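Tube-forming protein in Mycobacterial Envelpe, TiME (Mycolicibacterium smegmatis, PDB 7CU9) probably forms a tube across the mycobacterial outer envelope that may serve in protein secretion. Local coordinates at residues A94-R97 with A98-R101. Sequence-based numbering, arbitrary orientation.
Sequences AADR and AYHR
Asp-96 and His-100 meet one turn apart on a partly exposed flank of helix 92-103, the carboxylate lying at the edge of the imidazole with the two planes 75° apart. Asp-96 OD1 comes within 3.6 Å of His-100 CD2, a carbon, so the polar link is made through a water, which donates to Asp-96 OD1 (3.0 Å) and pairs with His-100 NE2 (2.9 Å) in the plane of the ring. The main-chain O of Asp-96 also approaches this edge, 3.3 Å from His-100 CD2, while accepting the helical bond from His-100 N. With chi1 at -169°, the carboxylate swings beside its own carbonyl carbon and leans along the helix toward His-100.

A second water joins the next i, i+4 pair, accepting from Arg-97 NE at 2.9 Å and from Arg-101 NH1 at 3.1 Å. Both arginine chains bend at chi3; in Arg-101 the fold returns the guanidinium over Arg-97 O, which lies 3.7 Å off its plane, offset toward the rim, and accepts the backbone N-H of Arg-101.

Farther out, Asp-104 OD1 bonds His-100 ND1 and Val-57 O receives Arg-101 NH2, which helps to set how both groups are turned. On the buried flank Ala-94, Ala-95 and Ala-98 pack on Phe-89, and Tyr-99, its OH bonded to Gly-134 O, rests on Thr-155 and Leu-162, seating the helix against the antiparallel sheet. Both imidazole nitrogens are thus held, while weak, long ion pairs of Arg-97 with Asp-62 and Arg-101 with Asp-60 probably help offset the arginines' like charge.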
ATOM      1  N   ALA B  94       2.749  14.911 -31.879  1.00 11.55           N
ATOM      2  CA  ALA B  94       4.072  14.850 -31.215  1.00 11.09           C
ATOM      3  C   ALA B  94       3.951  14.035 -29.919  1.00 10.56           C
ATOM      4  O   ALA B  94       4.871  13.269 -29.607  1.00 10.54           O
ATOM      5  CB  ALA B  94       4.610  16.232 -30.953  1.00 10.96           C
ATOM      6  N   ALA B  95       2.856  14.199 -29.175  1.00 10.62           N
ATOM      7  CA  ALA B  95       2.585  13.388 -27.965  1.00 10.43           C
ATOM      8  C   ALA B  95       2.443  11.915 -28.374  1.00 10.84           C
ATOM      9  O   ALA B  95       2.961  11.046 -27.655  1.00 10.24           O
ATOM     10  CB  ALA B  95       1.355  13.887 -27.254  1.00 10.41           C
ATOM     11  N   ASP B  96       1.786  11.639 -29.502  1.00 11.64           N
ATOM     12  CA  ASP B  96       1.621  10.247 -29.998  1.00 12.30           C
ATOM     13  C   ASP B  96       2.996   9.656 -30.333  1.00 11.69           C
ATOM     14  O   ASP B  96       3.247   8.484 -29.995  1.00 11.47           O
ATOM     15  CB  ASP B  96       0.683  10.174 -31.203  1.00 13.58           C
ATOM     16  CG  ASP B  96       0.302   8.740 -31.527  1.00 15.86           C
ATOM     17  OD1 ASP B  96      -0.187   8.043 -30.613  1.00 17.54           O
ATOM     18  OD2 ASP B  96       0.553   8.315 -32.670  1.00 19.46           O
ATOM     19  N   ARG B  97       3.884  10.425 -30.964  1.00 11.41           N
ATOM     20  CA  ARG B  97       5.232   9.921 -31.319  1.00 11.63           C
ATOM     21  C   ARG B  97       5.994   9.607 -30.027  1.00 11.10           C
ATOM     22  O   ARG B  97       6.678   8.577 -29.987  1.00 11.63           O
ATOM     23  CB  ARG B  97       5.974  10.916 -32.213  1.00 12.35           C
ATOM     24  CG  ARG B  97       5.438  10.961 -33.635  1.00 12.80           C
ATOM     25  CD  ARG B  97       6.344  11.761 -34.547  1.00 13.26           C
ATOM     26  NE  ARG B  97       6.399  13.182 -34.232  1.00 13.58           N
ATOM     27  CZ  ARG B  97       5.527  14.103 -34.643  1.00 14.01           C
ATOM     28  NH1 ARG B  97       4.480  13.770 -35.378  1.00 15.21           N
ATOM     29  NH2 ARG B  97       5.710  15.368 -34.310  1.00 14.47           N
ATOM     30  N   ALA B  98       5.873  10.447 -28.998  1.00 10.56           N
ATOM     31  CA  ALA B  98       6.549  10.217 -27.701  1.00 10.20           C
ATOM     32  C   ALA B  98       5.992   8.943 -27.059  1.00 10.11           C
ATOM     33  O   ALA B  98       6.793   8.119 -26.569  1.00  9.83           O
ATOM     34  CB  ALA B  98       6.399  11.416 -26.806  1.00  9.98           C
ATOM     35  N   TYR B  99       4.672   8.763 -27.084  1.00 10.12           N
ATOM     36  CA  TYR B  99       4.012   7.531 -26.586  1.00 10.24           C
ATOM     37  C   TYR B  99       4.622   6.317 -27.298  1.00 10.66           C
ATOM     38  O   TYR B  99       4.951   5.317 -26.643  1.00 10.40           O
ATOM     39  CB  TYR B  99       2.498   7.609 -26.778  1.00 10.44           C
ATOM     40  CG  TYR B  99       1.784   6.353 -26.358  1.00 10.47           C
ATOM     41  CD1 TYR B  99       1.634   6.046 -25.017  1.00 10.63           C
ATOM     42  CD2 TYR B  99       1.305   5.454 -27.294  1.00 10.97           C
ATOM     43  CE1 TYR B  99       1.009   4.879 -24.611  1.00 10.89           C
ATOM     44  CE2 TYR B  99       0.677   4.283 -26.906  1.00 10.94           C
ATOM     45  CZ  TYR B  99       0.525   3.996 -25.560  1.00 11.12           C
ATOM     46  OH  TYR B  99      -0.094   2.837 -25.183  1.00 11.29           O
ATOM     47  N   HIS B 100       4.793   6.405 -28.615  1.00 11.12           N
ATOM     48  CA  HIS B 100       5.311   5.274 -29.429  1.00 11.75           C
ATOM     49  C   HIS B 100       6.808   5.061 -29.191  1.00 11.93           C
ATOM     50  O   HIS B 100       7.263   3.917 -29.361  1.00 12.42           O
ATOM     51  CB  HIS B 100       4.895   5.425 -30.895  1.00 12.50           C
ATOM     52  CG  HIS B 100       3.516   4.906 -31.093  1.00 13.38           C
ATOM     53  ND1 HIS B 100       3.258   3.551 -31.210  1.00 14.19           N
ATOM     54  CD2 HIS B 100       2.318   5.523 -31.103  1.00 14.09           C
ATOM     55  CE1 HIS B 100       1.960   3.365 -31.305  1.00 14.53           C
ATOM     56  NE2 HIS B 100       1.358   4.560 -31.248  1.00 14.86           N
ATOM     57  N   ARG B 101       7.559   6.069 -28.752  1.00 11.63           N
ATOM     58  CA  ARG B 101       8.977   5.838 -28.364  1.00 11.72           C
ATOM     59  C   ARG B 101       9.020   4.963 -27.102  1.00 11.84           C
ATOM     60  O   ARG B 101       9.988   4.208 -26.949  1.00 12.70           O
ATOM     61  CB  ARG B 101       9.736   7.161 -28.239  1.00 12.08           C
ATOM     62  CG  ARG B 101       9.989   7.812 -29.589  1.00 11.98           C
ATOM     63  CD  ARG B 101      10.973   8.959 -29.510  1.00 12.02           C
ATOM     64  NE  ARG B 101      10.440  10.127 -28.820  1.00 11.88           N
ATOM     65  CZ  ARG B 101       9.731  11.105 -29.383  1.00 11.88           C
ATOM     66  NH1 ARG B 101       9.421  11.068 -30.668  1.00 12.13           N
ATOM     67  NH2 ARG B 101       9.318  12.120 -28.645  1.00 11.66           N
TER
HETATM   68  O   HOH W   1      -1.368   5.255 -30.744  1.00 26.00           O
HETATM   69  O   HOH W   2       8.912  13.222 -32.859  1.00 15.61           O